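Local atomic coordinates of endo-beta-1,4-glucanase (Cryptopygus antarcticus, PDB entry 5H4U), a protein that hydrolyses internal beta-1,4-glucosidic bonds in carboxymethylcellulose, lichenan and barley beta-glucan, releasing mainly cellobiose, cellotriose and cellotetraose from carboxymethylcellulose. Residues Y107-T112 with P200-T205; M121-T126 with N135-M140; D76-T81 with L183-N188; T114-Q119 with G192-A197. All blocks are in the same frame, centred on the assembly; numbering follows the deposited sequence.

Contact 1 of 4, residues Y107-T112 with P200-T205; sequences YEMTFT and PSMKFT
Glu108 and Thr205, then Thr110 and Lys203, form successive hydrogen-bonded pairs between two antiparallel strands whose N-to-C directions differ by 146°. Each pair is doubly linked, as in Glu108 N to Thr205 O (2.9 Å) with its return from Thr205 N to Glu108 O, and Thr110 N to Lys203 O (2.8 Å) with its return from Lys203 N to Thr110 O. A further bond from Thr112 N to Ser201 O carries the ladder past the end of strand 107-111. Between the rungs, Met109 faces Phe204 as a non-hydrogen-bonded pair.

The two apolar residues of that pair share the inward face. Met109 CB rests against Phe204 CB at 3.9 Å and against Met202 CG at 3.8 Å, and the flexible thioethers of Met109 and Met202 run on past one another at a slant. Phe204 has CG between its backbone N and carbonyl carbon (chi1 70°), which lays the ring beside Tyr107; Tyr107 CD2 meets Phe204 CD2 near the ring edge of Phe204 at 3.6 Å, with the planes inclined by 64°. Near the other end, Pro200 CB packs 3.7 Å from Phe111 CD1, rigid ring beside flat ring. The outer face suits polar residues: the long Lys203 chain lies alongside Thr110, with CE 4.0 Å from Thr110 CB.

Strand 120-128 pairs with the far edge of 107-111 and strand 19-27 with that of 201-205, while Phe137 of strand 135-140 meets the rings of Tyr107 and Phe204 from inside.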
loop_
_atom_site.group_PDB
_atom_site.type_symbol
_atom_site.label_atom_id
_atom_site.label_comp_id
_atom_site.label_asym_id
_atom_site.label_seq_id
_atom_site.Cartn_x
_atom_site.Cartn_y
_atom_site.Cartn_z
ATOM N N TYR A 107 6.897 -7.607 -5.565
ATOM C CA TYR A 107 8.144 -7.090 -6.072
ATOM C C TYR A 107 9.038 -6.856 -4.868
ATOM O O TYR A 107 8.558 -6.425 -3.815
ATOM C CB TYR A 107 7.891 -5.814 -6.898
ATOM C CG TYR A 107 6.889 -6.042 -8.024
ATOM C CD1 TYR A 107 5.531 -6.080 -7.772
ATOM C CD2 TYR A 107 7.311 -6.247 -9.338
ATOM C CE1 TYR A 107 4.637 -6.309 -8.773
ATOM C CE2 TYR A 107 6.414 -6.472 -10.349
ATOM C CZ TYR A 107 5.075 -6.497 -10.059
ATOM O OH TYR A 107 4.144 -6.698 -11.055
ATOM N N GLU A 108 10.303 -7.246 -4.983
ATOM C CA GLU A 108 11.305 -6.842 -4.011
ATOM C C GLU A 108 12.193 -5.775 -4.635
ATOM O O GLU A 108 12.660 -5.920 -5.771
ATOM C CB GLU A 108 12.131 -8.007 -3.485
ATOM C CG GLU A 108 13.520 -8.034 -4.002
ATOM C CD GLU A 108 14.385 -9.067 -3.315
ATOM O OE1 GLU A 108 15.578 -8.736 -3.156
ATOM O OE2 GLU A 108 13.892 -10.154 -2.899
ATOM N N MET A 109 12.362 -4.677 -3.917
ATOM C CA MET A 109 13.059 -3.506 -4.410
ATOM C C MET A 109 14.219 -3.165 -3.490
ATOM O O MET A 109 14.131 -3.324 -2.261
ATOM C CB MET A 109 12.075 -2.298 -4.577
ATOM C CG MET A 109 11.044 -2.006 -3.433
ATOM S SD MET A 109 9.679 -0.856 -3.941
ATOM C CE MET A 109 9.491 0.209 -2.562
ATOM N N THR A 110 15.316 -2.739 -4.106
ATOM C CA THR A 110 16.452 -2.174 -3.406
ATOM C C THR A 110 16.387 -0.668 -3.601
ATOM O O THR A 110 16.394 -0.179 -4.737
ATOM C CB THR A 110 17.783 -2.709 -3.928
ATOM O OG1 THR A 110 17.779 -4.133 -3.854
ATOM C CG2 THR A 110 18.925 -2.183 -3.060
ATOM N N PHE A 111 16.277 0.056 -2.496
ATOM C CA PHE A 111 16.247 1.499 -2.594
ATOM C C PHE A 111 17.590 2.019 -3.064
ATOM O O PHE A 111 18.649 1.497 -2.697
ATOM C CB PHE A 111 15.823 2.106 -1.269
ATOM C CG PHE A 111 14.417 1.781 -0.944
ATOM C CD1 PHE A 111 13.401 2.338 -1.689
ATOM C CD2 PHE A 111 14.115 0.873 0.040
ATOM C CE1 PHE A 111 12.115 2.034 -1.425
ATOM C CE2 PHE A 111 12.840 0.564 0.311
ATOM C CZ PHE A 111 11.825 1.147 -0.418
ATOM N N THR A 112 17.530 3.041 -3.907
ATOM C CA THR A 112 18.685 3.494 -4.656
ATOM C C THR A 112 19.190 4.885 -4.265
ATOM O O THR A 112 20.314 5.232 -4.614
ATOM C CB THR A 112 18.322 3.420 -6.161
ATOM O OG1 THR A 112 18.496 2.096 -6.619
ATOM C CG2 THR A 112 19.128 4.316 -7.021
ATOM N N PRO A 200 11.957 7.710 -2.273
ATOM C CA PRO A 200 13.196 7.007 -2.607
ATOM C C PRO A 200 12.993 6.315 -3.930
ATOM O O PRO A 200 11.936 5.762 -4.212
ATOM C CB PRO A 200 13.374 6.024 -1.449
ATOM C CG PRO A 200 11.996 5.799 -0.943
ATOM C CD PRO A 200 11.317 7.127 -1.084
ATOM N N SER A 201 14.007 6.421 -4.785
ATOM C CA SER A 201 14.076 5.652 -6.010
ATOM C C SER A 201 14.589 4.241 -5.723
ATOM O O SER A 201 15.196 3.979 -4.677
ATOM C CB SER A 201 14.992 6.361 -6.987
ATOM O OG SER A 201 14.481 7.649 -7.217
ATOM N N MET A 202 14.382 3.331 -6.674
ATOM C CA MET A 202 14.811 1.970 -6.397
ATOM C C MET A 202 15.026 1.238 -7.712
ATOM O O MET A 202 14.668 1.727 -8.784
ATOM C CB MET A 202 13.796 1.250 -5.494
ATOM C CG MET A 202 12.333 1.204 -5.967
ATOM S SD MET A 202 12.189 0.248 -7.454
ATOM C CE MET A 202 10.511 0.385 -7.838
ATOM N N LYS A 203 15.614 0.050 -7.602
ATOM C CA LYS A 203 15.528 -0.987 -8.612
ATOM C C LYS A 203 14.708 -2.131 -8.023
ATOM O O LYS A 203 14.691 -2.321 -6.812
ATOM C CB LYS A 203 16.926 -1.451 -9.050
ATOM C CG LYS A 203 17.850 -1.731 -7.891
ATOM C CD LYS A 203 19.238 -2.248 -8.289
ATOM C CE LYS A 203 20.219 -2.166 -7.089
ATOM N NZ LYS A 203 20.611 -3.513 -6.498
ATOM N N PHE A 204 13.990 -2.871 -8.861
ATOM C CA PHE A 204 13.046 -3.862 -8.370
ATOM C C PHE A 204 13.056 -5.090 -9.255
ATOM O O PHE A 204 13.325 -5.019 -10.451
ATOM C CB PHE A 204 11.601 -3.318 -8.301
ATOM C CG PHE A 204 10.950 -3.071 -9.644
ATOM C CD1 PHE A 204 11.228 -1.920 -10.364
ATOM C CD2 PHE A 204 10.024 -3.967 -10.163
ATOM C CE1 PHE A 204 10.622 -1.681 -11.605
ATOM C CE2 PHE A 204 9.396 -3.731 -11.402
ATOM C CZ PHE A 204 9.697 -2.589 -12.116
ATOM N N THR A 205 12.631 -6.193 -8.670
ATOM C CA THR A 205 12.468 -7.435 -9.394
ATOM C C THR A 205 11.247 -8.159 -8.864
ATOM O O THR A 205 10.982 -8.159 -7.655
ATOM C CB THR A 205 13.704 -8.316 -9.249
ATOM O OG1 THR A 205 14.864 -7.521 -9.532
ATOM C CG2 THR A 205 13.645 -9.531 -10.206
#

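Contact 2 of 4, residues M121-T126 with N135-M140; sequences MIVQVT and NHFDLM
Val123 and Val125 both press one methyl, CG2, against the ring of Phe137. CG2 of Val123 lies 4.0 Å from Phe137 CD2, and CG2 of Val125 lies 3.8 Å from Phe137 CE2, so the two methyls come to neighbouring carbons of the ring from opposite sides of its plane, each obliquely. A third apolar touch involves Met121. This residue is stretched out, its CG opposite the backbone N (chi1 -176°) and the later torsions extended, and so SD reaches Leu139 CD2 at 3.9 Å, the two side chains running alongside one another from opposite ends.

The strands run at 99° to each other, with axes 8.9 Å apart at closest, and they face across the interior of a barrel instead of pairing edge to edge. This is consistent with the double-psi beta-barrel of glycosyl hydrolase family 45, whose core such aliphatic, thioether and aromatic groups fill. Asp138, the probable proton donor, projects from the opposite side of its strand to its core-facing neighbour Phe137.

One contact is of mixed polarity: Thr126 OG1 approaches Met140 SD to 3.6 Å, the Met140 chain bending at its last torsion. Met140 also touches Tyr27 of strand 19-27, and Thr126 touches Pro33.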
loop_
_atom_site.group_PDB
_atom_site.type_symbol
_atom_site.label_atom_id
_atom_site.label_comp_id
_atom_site.label_asym_id
_atom_site.label_seq_id
_atom_site.Cartn_x
_atom_site.Cartn_y
_atom_site.Cartn_z
ATOM N N MET A 121 12.953 -3.656 0.412
ATOM C CA MET A 121 11.566 -3.781 0.821
ATOM C C MET A 121 10.820 -4.655 -0.172
ATOM O O MET A 121 10.989 -4.522 -1.388
ATOM C CB MET A 121 10.887 -2.431 0.923
ATOM C CG MET A 121 9.482 -2.539 1.439
ATOM S SD MET A 121 8.620 -0.963 1.409
ATOM C CE MET A 121 7.142 -1.397 2.344
ATOM N N ILE A 122 9.956 -5.514 0.346
ATOM C CA ILE A 122 9.163 -6.413 -0.472
ATOM C C ILE A 122 7.710 -6.005 -0.300
ATOM O O ILE A 122 7.201 -5.926 0.831
ATOM C CB ILE A 122 9.398 -7.876 -0.079
ATOM C CG1 ILE A 122 10.895 -8.168 -0.101
ATOM C CG2 ILE A 122 8.692 -8.801 -1.034
ATOM C CD1 ILE A 122 11.254 -9.560 0.306
ATOM N N VAL A 123 7.061 -5.677 -1.415
ATOM C CA VAL A 123 5.675 -5.229 -1.380
ATOM C C VAL A 123 4.833 -6.175 -2.216
ATOM O O VAL A 123 5.300 -6.773 -3.195
ATOM C CB VAL A 123 5.505 -3.761 -1.855
ATOM C CG1 VAL A 123 6.287 -2.835 -0.955
ATOM C CG2 VAL A 123 5.952 -3.598 -3.283
ATOM N N GLN A 124 3.580 -6.319 -1.806
ATOM C CA GLN A 124 2.550 -6.884 -2.650
ATOM C C GLN A 124 1.687 -5.757 -3.200
ATOM O O GLN A 124 1.253 -4.868 -2.454
ATOM C CB GLN A 124 1.682 -7.885 -1.903
ATOM C CG GLN A 124 0.722 -8.593 -2.860
ATOM C CD GLN A 124 -0.215 -9.537 -2.169
ATOM O OE1 GLN A 124 -0.460 -9.417 -0.974
ATOM N NE2 GLN A 124 -0.774 -10.473 -2.927
ATOM N N VAL A 125 1.451 -5.803 -4.506
ATOM C CA VAL A 125 0.668 -4.786 -5.182
ATOM C C VAL A 125 -0.804 -5.124 -4.971
ATOM O O VAL A 125 -1.248 -6.241 -5.268
ATOM C CB VAL A 125 1.033 -4.731 -6.670
ATOM C CG1 VAL A 125 0.087 -3.809 -7.439
ATOM C CG2 VAL A 125 2.491 -4.339 -6.845
ATOM N N THR A 126 -1.556 -4.179 -4.399
ATOM C CA THR A 126 -2.986 -4.361 -4.195
ATOM C C THR A 126 -3.829 -3.315 -4.929
ATOM O O THR A 126 -5.068 -3.372 -4.874
ATOM C CB THR A 126 -3.316 -4.355 -2.697
ATOM O OG1 THR A 126 -3.068 -3.061 -2.141
ATOM C CG2 THR A 126 -2.422 -5.354 -2.003
ATOM N N ASN A 135 7.782 3.276 -14.260
ATOM C CA ASN A 135 7.498 2.390 -13.129
ATOM C C ASN A 135 7.340 3.174 -11.834
ATOM O O ASN A 135 8.302 3.762 -11.328
ATOM C CB ASN A 135 8.572 1.327 -12.984
ATOM C CG ASN A 135 8.743 0.535 -14.227
ATOM O OD1 ASN A 135 7.748 0.132 -14.840
ATOM N ND2 ASN A 135 9.995 0.245 -14.593
ATOM N N HIS A 136 6.137 3.132 -11.276
ATOM C CA HIS A 136 5.782 3.963 -10.141
ATOM C C HIS A 136 5.152 3.066 -9.090
ATOM O O HIS A 136 4.177 2.366 -9.386
ATOM C CB HIS A 136 4.781 5.033 -10.586
ATOM C CG HIS A 136 5.327 5.986 -11.602
ATOM N ND1 HIS A 136 5.554 7.321 -11.343
ATOM C CD2 HIS A 136 5.687 5.786 -12.894
ATOM C CE1 HIS A 136 6.025 7.903 -12.433
ATOM N NE2 HIS A 136 6.117 6.993 -13.387
ATOM N N PHE A 137 5.680 3.101 -7.869
ATOM C CA PHE A 137 5.130 2.333 -6.754
ATOM C C PHE A 137 4.745 3.321 -5.666
ATOM O O PHE A 137 5.588 4.092 -5.200
ATOM C CB PHE A 137 6.133 1.310 -6.214
ATOM C CG PHE A 137 6.175 0.019 -6.983
ATOM C CD1 PHE A 137 6.806 -0.050 -8.216
ATOM C CD2 PHE A 137 5.643 -1.144 -6.446
ATOM C CE1 PHE A 137 6.866 -1.240 -8.911
ATOM C CE2 PHE A 137 5.693 -2.338 -7.140
ATOM C CZ PHE A 137 6.296 -2.393 -8.371
ATOM N N ASP A 138 3.486 3.289 -5.254
ATOM C CA ASP A 138 2.975 4.160 -4.195
ATOM C C ASP A 138 2.867 3.285 -2.962
ATOM O O ASP A 138 1.964 2.462 -2.861
ATOM C CB ASP A 138 1.633 4.792 -4.567
ATOM C CG ASP A 138 1.591 5.296 -6.017
ATOM O OD1 ASP A 138 2.593 5.899 -6.486
ATOM O OD2 ASP A 138 0.545 5.113 -6.695
ATOM N N LEU A 139 3.831 3.413 -2.059
ATOM C CA LEU A 139 3.838 2.592 -0.855
ATOM C C LEU A 139 2.698 2.989 0.073
ATOM O O LEU A 139 2.481 4.169 0.348
ATOM C CB LEU A 139 5.190 2.701 -0.128
ATOM C CG LEU A 139 6.476 2.125 -0.750
ATOM C CD1 LEU A 139 6.667 2.504 -2.193
ATOM C CD2 LEU A 139 7.700 2.541 0.032
ATOM N N MET A 140 2.016 1.992 0.609
ATOM C CA MET A 140 0.885 2.242 1.494
ATOM C C MET A 140 1.411 2.450 2.914
ATOM O O MET A 140 1.783 1.503 3.604
ATOM C CB MET A 140 -0.106 1.089 1.394
ATOM C CG MET A 140 -1.048 1.256 0.223
ATOM S SD MET A 140 -2.125 -0.150 -0.169
ATOM C CE MET A 140 -3.492 0.192 0.929
#

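Contact 3 of 4, residues D76-T81 with L183-N188; sequences DQQPFT and LRAGCN
Gln78 reaches from its loop toward the first turn of helix 184-191 and fits its amide group against Leu183 and Gly186. Its CG lies anti to its own carbonyl carbon (chi1 -77°) and the chain is extended at the next torsion (chi2 -177°), so that the full length of the side chain is spent crossing to the helix. There CD comes 3.6 Å from Gly186 N and 3.7 Å from Leu183 CA. A long residue ending in a flat polar group suits a place beside backbone N and O atoms.

Leu183 crosses this chain at about a right angle. Its CG is also anti to the carbonyl carbon (chi1 -59°), which brings CD2 to 4.1 Å from Gln78 CG. Gly186 has no side chain, and the loop can come close: the CA atoms of Gln78 and Gly186 are 5.2 Å apart, and Pro79 sets its ring atom CD 4.0 Å from Gly186 CA.

Leu183 O accepts from Cys187 N at the start of the helix, while Cys187 turns away from the loop to its disulfide with Cys176. Such close packing, a loop laid on a glycine in a helix, here joins the loop leading into the short strand 80-82, which pairs with 85-94, to the disulfide-pinned helix 184-191.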
loop_
_atom_site.group_PDB
_atom_site.type_symbol
_atom_site.label_atom_id
_atom_site.label_comp_id
_atom_site.label_asym_id
_atom_site.label_seq_id
_atom_site.Cartn_x
_atom_site.Cartn_y
_atom_site.Cartn_z
ATOM N N ASP A 76 -4.414 -4.650 8.707
ATOM C CA ASP A 76 -3.484 -5.711 8.392
ATOM C C ASP A 76 -2.552 -5.358 7.247
ATOM O O ASP A 76 -1.494 -5.985 7.088
ATOM C CB ASP A 76 -4.359 -6.868 7.909
ATOM C CG ASP A 76 -3.958 -8.162 8.450
ATOM O OD1 ASP A 76 -2.889 -8.185 9.066
ATOM O OD2 ASP A 76 -4.712 -9.145 8.261
ATOM N N GLN A 77 -2.908 -4.363 6.450
ATOM C CA GLN A 77 -2.150 -4.057 5.256
ATOM C C GLN A 77 -1.230 -2.856 5.429
ATOM O O GLN A 77 -0.965 -2.126 4.472
ATOM C CB GLN A 77 -3.134 -3.933 4.092
ATOM C CG GLN A 77 -3.431 -5.354 3.557
ATOM C CD GLN A 77 -4.664 -5.459 2.684
ATOM O OE1 GLN A 77 -5.014 -4.534 1.958
ATOM N NE2 GLN A 77 -5.336 -6.607 2.753
ATOM N N GLN A 78 -0.717 -2.664 6.624
ATOM C CA GLN A 78 0.287 -1.686 6.993
ATOM C C GLN A 78 1.692 -2.223 6.745
ATOM O O GLN A 78 1.915 -3.436 6.777
ATOM C CB GLN A 78 0.177 -1.336 8.456
ATOM C CG GLN A 78 -0.917 -0.421 8.799
ATOM C CD GLN A 78 -0.846 -0.115 10.258
ATOM O OE1 GLN A 78 -1.120 -0.956 11.098
ATOM N NE2 GLN A 78 -0.407 1.075 10.568
ATOM N N PRO A 79 2.647 -1.316 6.550
ATOM C CA PRO A 79 4.031 -1.741 6.354
ATOM C C PRO A 79 4.631 -2.235 7.654
ATOM O O PRO A 79 4.271 -1.789 8.748
ATOM C CB PRO A 79 4.738 -0.467 5.875
ATOM C CG PRO A 79 3.920 0.656 6.414
ATOM C CD PRO A 79 2.493 0.150 6.464
ATOM N N PHE A 80 5.574 -3.161 7.517
ATOM C CA PHE A 80 6.229 -3.750 8.667
ATOM C C PHE A 80 7.616 -4.214 8.259
ATOM O O PHE A 80 8.099 -3.915 7.165
ATOM C CB PHE A 80 5.381 -4.883 9.241
ATOM C CG PHE A 80 5.115 -5.998 8.279
ATOM C CD1 PHE A 80 4.076 -5.911 7.368
ATOM C CD2 PHE A 80 5.844 -7.168 8.341
ATOM C CE1 PHE A 80 3.800 -6.944 6.497
ATOM C CE2 PHE A 80 5.568 -8.215 7.482
ATOM C CZ PHE A 80 4.544 -8.101 6.560
ATOM N N THR A 81 8.252 -4.945 9.161
ATOM C CA THR A 81 9.575 -5.504 8.961
ATOM C C THR A 81 9.596 -6.962 9.381
ATOM O O THR A 81 8.875 -7.371 10.294
ATOM C CB THR A 81 10.608 -4.810 9.814
ATOM O OG1 THR A 81 10.240 -5.009 11.187
ATOM C CG2 THR A 81 10.651 -3.340 9.513
ATOM N N LEU A 183 -3.385 2.244 13.339
ATOM C CA LEU A 183 -2.469 2.508 12.230
ATOM C C LEU A 183 -1.124 3.024 12.710
ATOM O O LEU A 183 -0.219 3.255 11.892
ATOM C CB LEU A 183 -3.077 3.503 11.235
ATOM C CG LEU A 183 -4.394 3.081 10.593
ATOM C CD1 LEU A 183 -4.914 4.233 9.799
ATOM C CD2 LEU A 183 -4.232 1.856 9.695
ATOM N N ARG A 184 -0.966 3.192 14.019
ATOM C CA ARG A 184 0.198 3.890 14.522
ATOM C C ARG A 184 1.472 3.092 14.280
ATOM O O ARG A 184 2.559 3.681 14.218
ATOM C CB ARG A 184 -0.013 4.224 15.989
ATOM C CG ARG A 184 -0.699 5.586 16.171
ATOM C CD ARG A 184 -1.326 5.654 17.539
ATOM N NE ARG A 184 -2.501 6.517 17.605
ATOM C CZ ARG A 184 -2.976 7.021 18.744
ATOM N NH1 ARG A 184 -2.372 6.743 19.900
ATOM N NH2 ARG A 184 -4.046 7.793 18.733
ATOM N N ALA A 185 1.391 1.760 14.246
ATOM C CA ALA A 185 2.573 0.999 13.868
ATOM C C ALA A 185 3.067 1.447 12.500
ATOM O O ALA A 185 4.220 1.873 12.349
ATOM C CB ALA A 185 2.291 -0.510 13.882
ATOM N N GLY A 186 2.184 1.415 11.502
ATOM C CA GLY A 186 2.611 1.733 10.150
ATOM C C GLY A 186 3.163 3.132 10.065
ATOM O O GLY A 186 4.262 3.356 9.549
ATOM N N CYS A 187 2.431 4.079 10.648
ATOM C CA CYS A 187 2.897 5.452 10.746
ATOM C C CYS A 187 4.327 5.482 11.251
ATOM O O CYS A 187 5.221 6.009 10.579
ATOM C CB CYS A 187 1.965 6.228 11.675
ATOM S SG CYS A 187 2.209 7.959 11.695
ATOM N N ASN A 188 4.580 4.823 12.387
ATOM C CA ASN A 188 5.908 4.881 12.995
ATOM C C ASN A 188 6.968 4.248 12.105
ATOM O O ASN A 188 8.105 4.740 12.028
ATOM C CB ASN A 188 5.873 4.247 14.385
ATOM C CG ASN A 188 5.353 5.225 15.440
ATOM O OD1 ASN A 188 5.793 6.380 15.504
ATOM N ND2 ASN A 188 4.352 4.806 16.196
#

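Contact 4 of 4, residues T114-Q119 with G192-A197; sequences TAISGQ and GWFKNA
Ile116 points into the loop 192-197, and its side chain is the apolar centre of the contact. From CB the two branches part. The methyl CG2, anti to the carbonyl carbon, lies beside the carbonyl of Phe194 and 3.6 Å from Lys195 CB. The other branch starts at CG1, which is held between the backbone N and carbonyl carbon (chi1 67°) and passes Ala197 CB at 3.9 Å. At its tip, CD1 touches Ala197 CB at 3.7 Å and sits over the face of the Phe194 ring, 4.3 Å from its centroid, a CH-pi contact. Branching thus lets isoleucine fill two places, one with CG2 and one with CD1.

Thr114 helps to fold this loop: its OG1 accepts from Ile116 N at 3.0 Å, an ST turn, within a type I turn that runs on to Ser117. A type II turn follows, and Gly118 suits its positive phi. Gln119 then stands the end of its amide upright over the middle of one face of the Trp193 indole, the planes 89° apart, while Trp193 NE1 is hydrogen-bonded to Asn84 O.

The exposed Lys195 extends past Ala115, its NZ giving a weak hydrogen bond of 3.4 Å to Ala115 O. The one clear polar link between the loops is weak, so packing around Ile116 and against the indole probably does much of the joining.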
loop_
_atom_site.group_PDB
_atom_site.type_symbol
_atom_site.label_atom_id
_atom_site.label_comp_id
_atom_site.label_asym_id
_atom_site.label_seq_id
_atom_site.Cartn_x
_atom_site.Cartn_y
_atom_site.Cartn_z
ATOM N N THR A 114 17.975 7.247 -1.015
ATOM C CA THR A 114 17.879 8.207 0.089
ATOM C C THR A 114 18.724 7.779 1.274
ATOM O O THR A 114 19.736 7.095 1.125
ATOM C CB THR A 114 16.449 8.402 0.585
ATOM O OG1 THR A 114 15.963 7.169 1.131
ATOM C CG2 THR A 114 15.532 8.929 -0.541
ATOM N N ALA A 115 18.337 8.211 2.459
ATOM C CA ALA A 115 18.974 7.660 3.639
ATOM C C ALA A 115 18.717 6.160 3.767
ATOM O O ALA A 115 19.412 5.497 4.539
ATOM C CB ALA A 115 18.501 8.405 4.884
ATOM N N ILE A 116 17.721 5.617 3.062
ATOM C CA ILE A 116 17.443 4.180 3.085
ATOM C C ILE A 116 18.025 3.474 1.855
ATOM O O ILE A 116 17.616 2.356 1.532
ATOM C CB ILE A 116 15.941 3.888 3.235
ATOM C CG1 ILE A 116 15.163 4.340 2.008
ATOM C CG2 ILE A 116 15.407 4.588 4.442
ATOM C CD1 ILE A 116 13.690 4.031 2.065
ATOM N N SER A 117 18.948 4.130 1.148
ATOM C CA SER A 117 19.654 3.526 0.017
ATOM C C SER A 117 20.339 2.229 0.427
ATOM O O SER A 117 21.013 2.173 1.458
ATOM C CB SER A 117 20.686 4.502 -0.535
ATOM O OG SER A 117 21.248 4.016 -1.738
ATOM N N GLY A 118 20.147 1.185 -0.371
ATOM C CA GLY A 118 20.678 -0.115 -0.062
ATOM C C GLY A 118 19.716 -1.024 0.662
ATOM O O GLY A 118 19.918 -2.247 0.661
ATOM N N GLN A 119 18.686 -0.461 1.291
ATOM C CA GLN A 119 17.713 -1.248 2.021
ATOM C C GLN A 119 16.727 -1.906 1.065
ATOM O O GLN A 119 16.530 -1.479 -0.077
ATOM C CB GLN A 119 16.960 -0.389 3.051
ATOM C CG GLN A 119 17.839 0.291 4.085
ATOM C CD GLN A 119 17.041 1.088 5.120
ATOM O OE1 GLN A 119 15.894 0.756 5.426
ATOM N NE2 GLN A 119 17.650 2.141 5.669
ATOM N N GLY A 192 11.011 5.198 11.300
ATOM C CA GLY A 192 12.066 4.382 11.865
ATOM C C GLY A 192 12.848 3.630 10.810
ATOM O O GLY A 192 13.905 4.092 10.370
ATOM N N TRP A 193 12.287 2.527 10.315
ATOM C CA TRP A 193 12.982 1.737 9.305
ATOM C C TRP A 193 13.065 2.489 7.988
ATOM O O TRP A 193 14.084 2.426 7.288
ATOM C CB TRP A 193 12.247 0.415 9.111
ATOM C CG TRP A 193 12.864 -0.570 8.135
ATOM C CD1 TRP A 193 13.571 -1.692 8.457
ATOM C CD2 TRP A 193 12.793 -0.550 6.698
ATOM N NE1 TRP A 193 13.947 -2.365 7.325
ATOM C CE2 TRP A 193 13.495 -1.681 6.230
ATOM C CE3 TRP A 193 12.219 0.321 5.766
ATOM C CZ2 TRP A 193 13.641 -1.969 4.875
ATOM C CZ3 TRP A 193 12.375 0.047 4.428
ATOM C CH2 TRP A 193 13.076 -1.098 3.991
ATOM N N PHE A 194 11.994 3.206 7.640
ATOM C CA PHE A 194 11.867 3.944 6.393
ATOM C C PHE A 194 12.553 5.301 6.445
ATOM O O PHE A 194 12.785 5.902 5.400
ATOM C CB PHE A 194 10.376 4.095 6.088
ATOM C CG PHE A 194 10.053 4.570 4.701
ATOM C CD1 PHE A 194 10.058 3.689 3.622
ATOM C CD2 PHE A 194 9.713 5.890 4.479
ATOM C CE1 PHE A 194 9.728 4.119 2.352
ATOM C CE2 PHE A 194 9.400 6.320 3.205
ATOM C CZ PHE A 194 9.400 5.422 2.137
ATOM N N LYS A 195 12.863 5.801 7.643
ATOM C CA LYS A 195 13.693 6.992 7.862
ATOM C C LYS A 195 13.090 8.251 7.277
ATOM O O LYS A 195 13.816 9.200 6.985
ATOM C CB LYS A 195 15.104 6.803 7.316
ATOM C CG LYS A 195 15.968 6.002 8.234
ATOM C CD LYS A 195 17.345 5.745 7.663
ATOM C CE LYS A 195 17.984 4.575 8.354
ATOM N NZ LYS A 195 19.277 4.271 7.756
ATOM N N ASN A 196 11.768 8.281 7.128
ATOM C CA ASN A 196 11.053 9.381 6.483
ATOM C C ASN A 196 11.691 9.784 5.153
ATOM O O ASN A 196 11.611 10.937 4.729
ATOM C CB ASN A 196 10.962 10.559 7.444
ATOM C CG ASN A 196 9.974 11.604 6.997
ATOM O OD1 ASN A 196 9.022 11.313 6.252
ATOM N ND2 ASN A 196 10.163 12.823 7.481
ATOM N N ALA A 197 12.239 8.801 4.446
ATOM C CA ALA A 197 12.765 9.007 3.106
ATOM C C ALA A 197 11.709 9.644 2.231
ATOM O O ALA A 197 10.527 9.306 2.322
ATOM C CB ALA A 197 13.194 7.677 2.494
#

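From the N terminus, 76-81 comes first, opening contact 3. Segments 107-112, 114-119 and 121-126 then follow in quick succession, opening contacts 1, 4 and 2. Contact 2 closes soonest, at 135-140, and is nested inside the other three. The chain next closes contact 3 at 183-188, contact 4 at 192-197 and contact 1 at 200-205. Contact 4 is therefore nested in contact 1, whereas contact 3 crosses both. Contact 1 joins neighbouring barrel strands, contact 2 spans the barrel core, contact 4 ties together two loops at the barrel's end, and contact 3 fastens helix 184-191 to the approach of strand 80-82.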